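Local coordinates for protein Exo-poly-alpha-D-galacturonosidase (PDB 3JUR) that probably hydrolyses polygalacturonate, the pectin backbone, from its chain ends as a hyperthermoactive exopolygalacturonase of glycosyl hydrolase family 28, at residues V378-A389 against L404-I415. Sequence-based numbering, arbitrary orientation.
Sequences VKNLKATGGKYA and LISDTIIEGAKI
Ala389 CB sits 3.6 Å from Ile410 CG2 and 3.8 Å from Ala413 CB, in the core between two successive coils of the right-handed parallel beta-helix of family 28. Strands 382-384 and 408-411 run parallel, their axes 4.8 Å apart at the closest, and aliphatic residues stack inward: Ala383 beside Ile410, and beta-branched Val378 and Ile405 filling the interior. Alanine suits the inner corner because a methyl leaves room for Ile410, whose CG2, anti to the backbone N, reaches it; Met431 touches both.

At the other corner, where Asn380 and Asp407 turn the chain with positive phi, the Thr408 hydroxyl, rather than a backbone carbonyl, accepts from Leu381 N at 3.1 Å (to OG1). OG1 donates to Ser406 O from above the carbonyl plane, while CG2 packs on Leu381 CB. A valine in its place would probably leave Leu381 N without its acceptor and the turn less firmly fixed.

A second subunit packs on Lys382, Thr384, Ile409 and Glu411. The rim is looser: Lys379 NZ reaches Asp407 OD2 only in a long salt bridge; its main partner is Glu5, and Asp407 OD1 bonds to Asn428. Long Lys387 and Lys414 carry charge outward side by side, Lys387 paired with Glu353. One residue further along each chain, Tyr388 lies beside Ile415, whose CD1 approaches ring atom CE1 obliquely at 3.6 Å.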
ATOM      1  N   VAL D 378     -21.483   2.325   1.569  1.00 23.24           N
ATOM      2  CA  VAL D 378     -20.570   3.401   1.258  1.00 22.58           C
ATOM      3  C   VAL D 378     -19.817   2.943   0.016  1.00 22.64           C
ATOM      4  O   VAL D 378     -19.192   1.875  -0.001  1.00 22.47           O
ATOM      5  CB  VAL D 378     -19.585   3.701   2.421  1.00 22.83           C
ATOM      6  CG1 VAL D 378     -18.574   4.776   2.009  1.00 22.17           C
ATOM      7  CG2 VAL D 378     -20.328   4.150   3.676  1.00 22.86           C
ATOM      8  N   LYS D 379     -19.893   3.733  -1.043  1.00 22.49           N
ATOM      9  CA  LYS D 379     -19.203   3.366  -2.266  1.00 22.39           C
ATOM     10  C   LYS D 379     -18.563   4.596  -2.872  1.00 21.98           C
ATOM     11  O   LYS D 379     -19.188   5.666  -2.943  1.00 22.30           O
ATOM     12  CB  LYS D 379     -20.170   2.687  -3.242  1.00 22.80           C
ATOM     13  CG  LYS D 379     -19.733   2.709  -4.693  1.00 24.29           C
ATOM     14  CD  LYS D 379     -19.350   1.359  -5.202  1.00 29.24           C
ATOM     15  CE  LYS D 379     -20.560   0.600  -5.679  1.00 30.17           C
ATOM     16  NZ  LYS D 379     -20.163  -0.570  -6.511  1.00 32.24           N
ATOM     17  N   ASN D 380     -17.319   4.439  -3.312  1.00 21.43           N
ATOM     18  CA  ASN D 380     -16.560   5.535  -3.935  1.00 21.90           C
ATOM     19  C   ASN D 380     -16.428   6.762  -3.032  1.00 21.58           C
ATOM     20  O   ASN D 380     -16.625   7.898  -3.470  1.00 21.65           O
ATOM     21  CB  ASN D 380     -17.140   5.913  -5.312  1.00 21.71           C
ATOM     22  CG  ASN D 380     -16.160   6.703  -6.166  1.00 23.64           C
ATOM     23  OD1 ASN D 380     -14.949   6.484  -6.100  1.00 26.24           O
ATOM     24  ND2 ASN D 380     -16.681   7.629  -6.974  1.00 23.24           N
ATOM     25  N   LEU D 381     -16.104   6.515  -1.763  1.00 21.61           N
ATOM     26  CA  LEU D 381     -15.768   7.588  -0.833  1.00 21.25           C
ATOM     27  C   LEU D 381     -14.277   7.867  -0.911  1.00 21.18           C
ATOM     28  O   LEU D 381     -13.452   6.945  -0.939  1.00 21.43           O
ATOM     29  CB  LEU D 381     -16.185   7.234   0.604  1.00 21.37           C
ATOM     30  CG  LEU D 381     -15.672   8.081   1.788  1.00 20.84           C
ATOM     31  CD1 LEU D 381     -16.227   9.514   1.740  1.00 19.86           C
ATOM     32  CD2 LEU D 381     -16.014   7.412   3.112  1.00 20.04           C
ATOM     33  N   LYS D 382     -13.934   9.146  -0.986  1.00 21.28           N
ATOM     34  CA  LYS D 382     -12.553   9.572  -0.877  1.00 21.13           C
ATOM     35  C   LYS D 382     -12.483  10.495   0.326  1.00 21.47           C
ATOM     36  O   LYS D 382     -13.172  11.535   0.372  1.00 21.02           O
ATOM     37  CB  LYS D 382     -12.089  10.261  -2.159  1.00 21.57           C
ATOM     38  CG  LYS D 382     -12.097   9.323  -3.368  1.00 21.70           C
ATOM     39  CD  LYS D 382     -11.531   9.982  -4.598  1.00 23.57           C
ATOM     40  CE  LYS D 382     -12.298   9.589  -5.860  1.00 26.14           C
ATOM     41  NZ  LYS D 382     -12.527   8.132  -5.982  1.00 26.10           N
ATOM     42  N   ALA D 383     -11.692  10.095   1.318  1.00 20.88           N
ATOM     43  CA  ALA D 383     -11.654  10.828   2.569  1.00 21.44           C
ATOM     44  C   ALA D 383     -10.277  10.971   3.168  1.00 21.57           C
ATOM     45  O   ALA D 383      -9.388  10.130   2.995  1.00 21.34           O
ATOM     46  CB  ALA D 383     -12.633  10.225   3.619  1.00 21.46           C
ATOM     47  N   THR D 384     -10.140  12.050   3.919  1.00 21.46           N
ATOM     48  CA  THR D 384      -8.891  12.447   4.492  1.00 21.86           C
ATOM     49  C   THR D 384      -9.143  12.806   5.965  1.00 21.57           C
ATOM     50  O   THR D 384     -10.150  13.423   6.284  1.00 21.29           O
ATOM     51  CB  THR D 384      -8.312  13.599   3.622  1.00 21.76           C
ATOM     52  OG1 THR D 384      -7.226  13.091   2.827  1.00 23.67           O
ATOM     53  CG2 THR D 384      -7.847  14.746   4.428  1.00 22.05           C
ATOM     54  N   GLY D 385      -8.261  12.348   6.855  1.00 21.73           N
ATOM     55  CA  GLY D 385      -8.263  12.759   8.261  1.00 21.52           C
ATOM     56  C   GLY D 385      -9.119  11.955   9.224  1.00 21.51           C
ATOM     57  O   GLY D 385      -9.938  11.141   8.812  1.00 21.49           O
ATOM     58  N   GLY D 386      -8.916  12.183  10.520  1.00 21.56           N
ATOM     59  CA  GLY D 386      -9.791  11.609  11.544  1.00 21.49           C
ATOM     60  C   GLY D 386      -9.087  10.849  12.656  1.00 21.24           C
ATOM     61  O   GLY D 386      -7.989  10.332  12.478  1.00 20.52           O
ATOM     62  N   LYS D 387      -9.736  10.797  13.813  1.00 20.87           N
ATOM     63  CA  LYS D 387      -9.338   9.878  14.878  1.00 20.95           C
ATOM     64  C   LYS D 387      -9.687   8.455  14.455  1.00 20.48           C
ATOM     65  O   LYS D 387      -8.934   7.522  14.742  1.00 20.27           O
ATOM     66  CB  LYS D 387     -10.019  10.249  16.206  1.00 20.78           C
ATOM     67  CG  LYS D 387      -9.459  11.521  16.819  1.00 21.90           C
ATOM     68  CD  LYS D 387     -10.427  12.219  17.772  1.00 22.64           C
ATOM     69  CE  LYS D 387      -9.890  13.612  18.122  1.00 23.98           C
ATOM     70  NZ  LYS D 387     -10.783  14.365  19.055  1.00 25.02           N
ATOM     71  N   TYR D 388     -10.825   8.311  13.768  1.00 20.07           N
ATOM     72  CA  TYR D 388     -11.300   7.028  13.234  1.00 20.27           C
ATOM     73  C   TYR D 388     -11.713   7.142  11.772  1.00 20.31           C
ATOM     74  O   TYR D 388     -12.356   8.116  11.379  1.00 20.26           O
ATOM     75  CB  TYR D 388     -12.521   6.538  14.015  1.00 19.97           C
ATOM     76  CG  TYR D 388     -12.253   6.243  15.470  1.00 20.59           C
ATOM     77  CD1 TYR D 388     -12.035   4.935  15.904  1.00 19.10           C
ATOM     78  CD2 TYR D 388     -12.217   7.277  16.412  1.00 20.54           C
ATOM     79  CE1 TYR D 388     -11.792   4.662  17.247  1.00 21.38           C
ATOM     80  CE2 TYR D 388     -11.977   7.018  17.761  1.00 21.31           C
ATOM     81  CZ  TYR D 388     -11.766   5.712  18.169  1.00 22.12           C
ATOM     82  OH  TYR D 388     -11.523   5.465  19.493  1.00 23.00           O
ATOM     83  N   ALA D 389     -11.345   6.154  10.965  1.00 19.97           N
ATOM     84  CA  ALA D 389     -11.927   6.046   9.629  1.00 19.90           C
ATOM     85  C   ALA D 389     -13.307   5.409   9.763  1.00 19.66           C
ATOM     86  O   ALA D 389     -14.307   5.958   9.290  1.00 19.58           O
ATOM     87  CB  ALA D 389     -11.020   5.212   8.695  1.00 19.64           C
ATOM     88  N   LEU D 404     -21.444  -2.302   4.175  1.00 23.03           N
ATOM     89  CA  LEU D 404     -20.518  -2.530   3.068  1.00 23.00           C
ATOM     90  C   LEU D 404     -19.851  -1.230   2.630  1.00 22.88           C
ATOM     91  O   LEU D 404     -20.530  -0.230   2.345  1.00 23.13           O
ATOM     92  CB  LEU D 404     -21.230  -3.213   1.887  1.00 22.90           C
ATOM     93  CG  LEU D 404     -20.394  -3.597   0.656  1.00 23.53           C
ATOM     94  CD1 LEU D 404     -19.347  -4.650   0.996  1.00 22.64           C
ATOM     95  CD2 LEU D 404     -21.282  -4.079  -0.504  1.00 22.02           C
ATOM     96  N   ILE D 405     -18.519  -1.251   2.614  1.00 22.62           N
ATOM     97  CA  ILE D 405     -17.702  -0.144   2.135  1.00 22.00           C
ATOM     98  C   ILE D 405     -16.870  -0.646   0.951  1.00 21.93           C
ATOM     99  O   ILE D 405     -16.136  -1.630   1.068  1.00 21.45           O
ATOM    100  CB  ILE D 405     -16.787   0.414   3.254  1.00 22.16           C
ATOM    101  CG1 ILE D 405     -17.633   0.830   4.462  1.00 22.95           C
ATOM    102  CG2 ILE D 405     -15.959   1.590   2.739  1.00 22.22           C
ATOM    103  CD1 ILE D 405     -16.845   1.134   5.713  1.00 22.96           C
ATOM    104  N   SER D 406     -16.999   0.016  -0.199  1.00 20.98           N
ATOM    105  CA  SER D 406     -16.315  -0.451  -1.396  1.00 20.94           C
ATOM    106  C   SER D 406     -15.779   0.678  -2.263  1.00 20.55           C
ATOM    107  O   SER D 406     -16.279   1.812  -2.207  1.00 19.95           O
ATOM    108  CB  SER D 406     -17.225  -1.373  -2.202  1.00 20.77           C
ATOM    109  OG  SER D 406     -18.437  -0.711  -2.493  1.00 23.22           O
ATOM    110  N   ASP D 407     -14.752   0.358  -3.052  1.00 20.43           N
ATOM    111  CA  ASP D 407     -14.111   1.322  -3.956  1.00 21.32           C
ATOM    112  C   ASP D 407     -13.787   2.633  -3.231  1.00 21.09           C
ATOM    113  O   ASP D 407     -14.073   3.720  -3.734  1.00 21.05           O
ATOM    114  CB  ASP D 407     -15.007   1.597  -5.170  1.00 21.74           C
ATOM    115  CG  ASP D 407     -15.391   0.331  -5.922  1.00 24.06           C
ATOM    116  OD1 ASP D 407     -14.655  -0.681  -5.839  1.00 26.00           O
ATOM    117  OD2 ASP D 407     -16.428   0.357  -6.619  1.00 28.45           O
ATOM    118  N   THR D 408     -13.205   2.515  -2.043  1.00 20.55           N
ATOM    119  CA  THR D 408     -13.084   3.640  -1.117  1.00 20.91           C
ATOM    120  C   THR D 408     -11.644   3.802  -0.621  1.00 20.81           C
ATOM    121  O   THR D 408     -10.946   2.813  -0.374  1.00 20.58           O
ATOM    122  CB  THR D 408     -14.100   3.478   0.055  1.00 20.84           C
ATOM    123  OG1 THR D 408     -15.421   3.746  -0.436  1.00 20.66           O
ATOM    124  CG2 THR D 408     -13.797   4.411   1.236  1.00 21.08           C
ATOM    125  N   ILE D 409     -11.214   5.056  -0.502  1.00 20.73           N
ATOM    126  CA  ILE D 409      -9.886   5.405  -0.016  1.00 20.83           C
ATOM    127  C   ILE D 409     -10.044   6.347   1.171  1.00 21.12           C
ATOM    128  O   ILE D 409     -10.665   7.403   1.044  1.00 20.46           O
ATOM    129  CB  ILE D 409      -9.026   6.100  -1.108  1.00 21.07           C
ATOM    130  CG1 ILE D 409      -8.965   5.245  -2.382  1.00 22.76           C
ATOM    131  CG2 ILE D 409      -7.596   6.384  -0.583  1.00 20.46           C
ATOM    132  CD1 ILE D 409      -8.428   5.965  -3.612  1.00 26.22           C
ATOM    133  N   ILE D 410      -9.487   5.961   2.319  1.00 21.49           N
ATOM    134  CA  ILE D 410      -9.444   6.839   3.499  1.00 22.22           C
ATOM    135  C   ILE D 410      -8.002   6.941   3.991  1.00 22.43           C
ATOM    136  O   ILE D 410      -7.369   5.925   4.296  1.00 23.20           O
ATOM    137  CB  ILE D 410     -10.379   6.357   4.647  1.00 22.24           C
ATOM    138  CG1 ILE D 410     -11.821   6.212   4.152  1.00 22.57           C
ATOM    139  CG2 ILE D 410     -10.309   7.323   5.847  1.00 22.27           C
ATOM    140  CD1 ILE D 410     -12.731   5.485   5.105  1.00 24.11           C
ATOM    141  N   GLU D 411      -7.482   8.161   4.048  1.00 22.49           N
ATOM    142  CA  GLU D 411      -6.093   8.379   4.431  1.00 23.22           C
ATOM    143  C   GLU D 411      -5.946   9.303   5.629  1.00 23.13           C
ATOM    144  O   GLU D 411      -6.695  10.265   5.772  1.00 23.30           O
ATOM    145  CB  GLU D 411      -5.299   8.949   3.248  1.00 23.38           C
ATOM    146  CG  GLU D 411      -5.008   7.919   2.158  1.00 25.36           C
ATOM    147  CD  GLU D 411      -4.130   6.774   2.652  1.00 27.65           C
ATOM    148  OE1 GLU D 411      -3.229   7.044   3.486  1.00 26.82           O
ATOM    149  OE2 GLU D 411      -4.342   5.617   2.214  1.00 27.51           O
ATOM    150  N   GLY D 412      -4.970   9.003   6.480  1.00 23.22           N
ATOM    151  CA  GLY D 412      -4.618   9.881   7.595  1.00 23.25           C
ATOM    152  C   GLY D 412      -5.557   9.809   8.782  1.00 23.55           C
ATOM    153  O   GLY D 412      -5.624  10.744   9.574  1.00 24.00           O
ATOM    154  N   ALA D 413      -6.300   8.713   8.901  1.00 23.64           N
ATOM    155  CA  ALA D 413      -7.082   8.459  10.100  1.00 23.78           C
ATOM    156  C   ALA D 413      -6.199   7.709  11.097  1.00 23.90           C
ATOM    157  O   ALA D 413      -5.426   6.839  10.708  1.00 23.53           O
ATOM    158  CB  ALA D 413      -8.324   7.661   9.770  1.00 23.93           C
ATOM    159  N   LYS D 414      -6.298   8.054  12.375  1.00 23.79           N
ATOM    160  CA  LYS D 414      -5.447   7.421  13.380  1.00 24.32           C
ATOM    161  C   LYS D 414      -5.780   5.937  13.567  1.00 23.88           C
ATOM    162  O   LYS D 414      -4.900   5.091  13.471  1.00 24.03           O
ATOM    163  CB  LYS D 414      -5.481   8.194  14.705  1.00 24.48           C
ATOM    164  CG  LYS D 414      -4.606   9.453  14.666  1.00 27.69           C
ATOM    165  CD  LYS D 414      -4.717  10.302  15.939  1.00 30.73           C
ATOM    166  CE  LYS D 414      -5.772  11.399  15.801  1.00 31.84           C
ATOM    167  NZ  LYS D 414      -5.602  12.419  16.890  1.00 33.31           N
ATOM    168  N   ILE D 415      -7.050   5.637  13.821  1.00 23.24           N
ATOM    169  CA  ILE D 415      -7.530   4.261  13.874  1.00 22.80           C
ATOM    170  C   ILE D 415      -8.325   3.958  12.602  1.00 22.29           C
ATOM    171  O   ILE D 415      -9.196   4.737  12.214  1.00 22.75           O
ATOM    172  CB  ILE D 415      -8.381   4.024  15.143  1.00 22.86           C
ATOM    173  CG1 ILE D 415      -7.486   4.131  16.382  1.00 23.86           C
ATOM    174  CG2 ILE D 415      -9.096   2.656  15.092  1.00 22.14           C
ATOM    175  CD1 ILE D 415      -8.224   4.331  17.684  1.00 25.09           C
TER
HETATM  176  O   HOH W   1     -20.621  -0.215  -1.114  1.00 32.01           O
HETATM  177  O   HOH W   2     -12.676   6.026  -4.049  1.00 24.97           O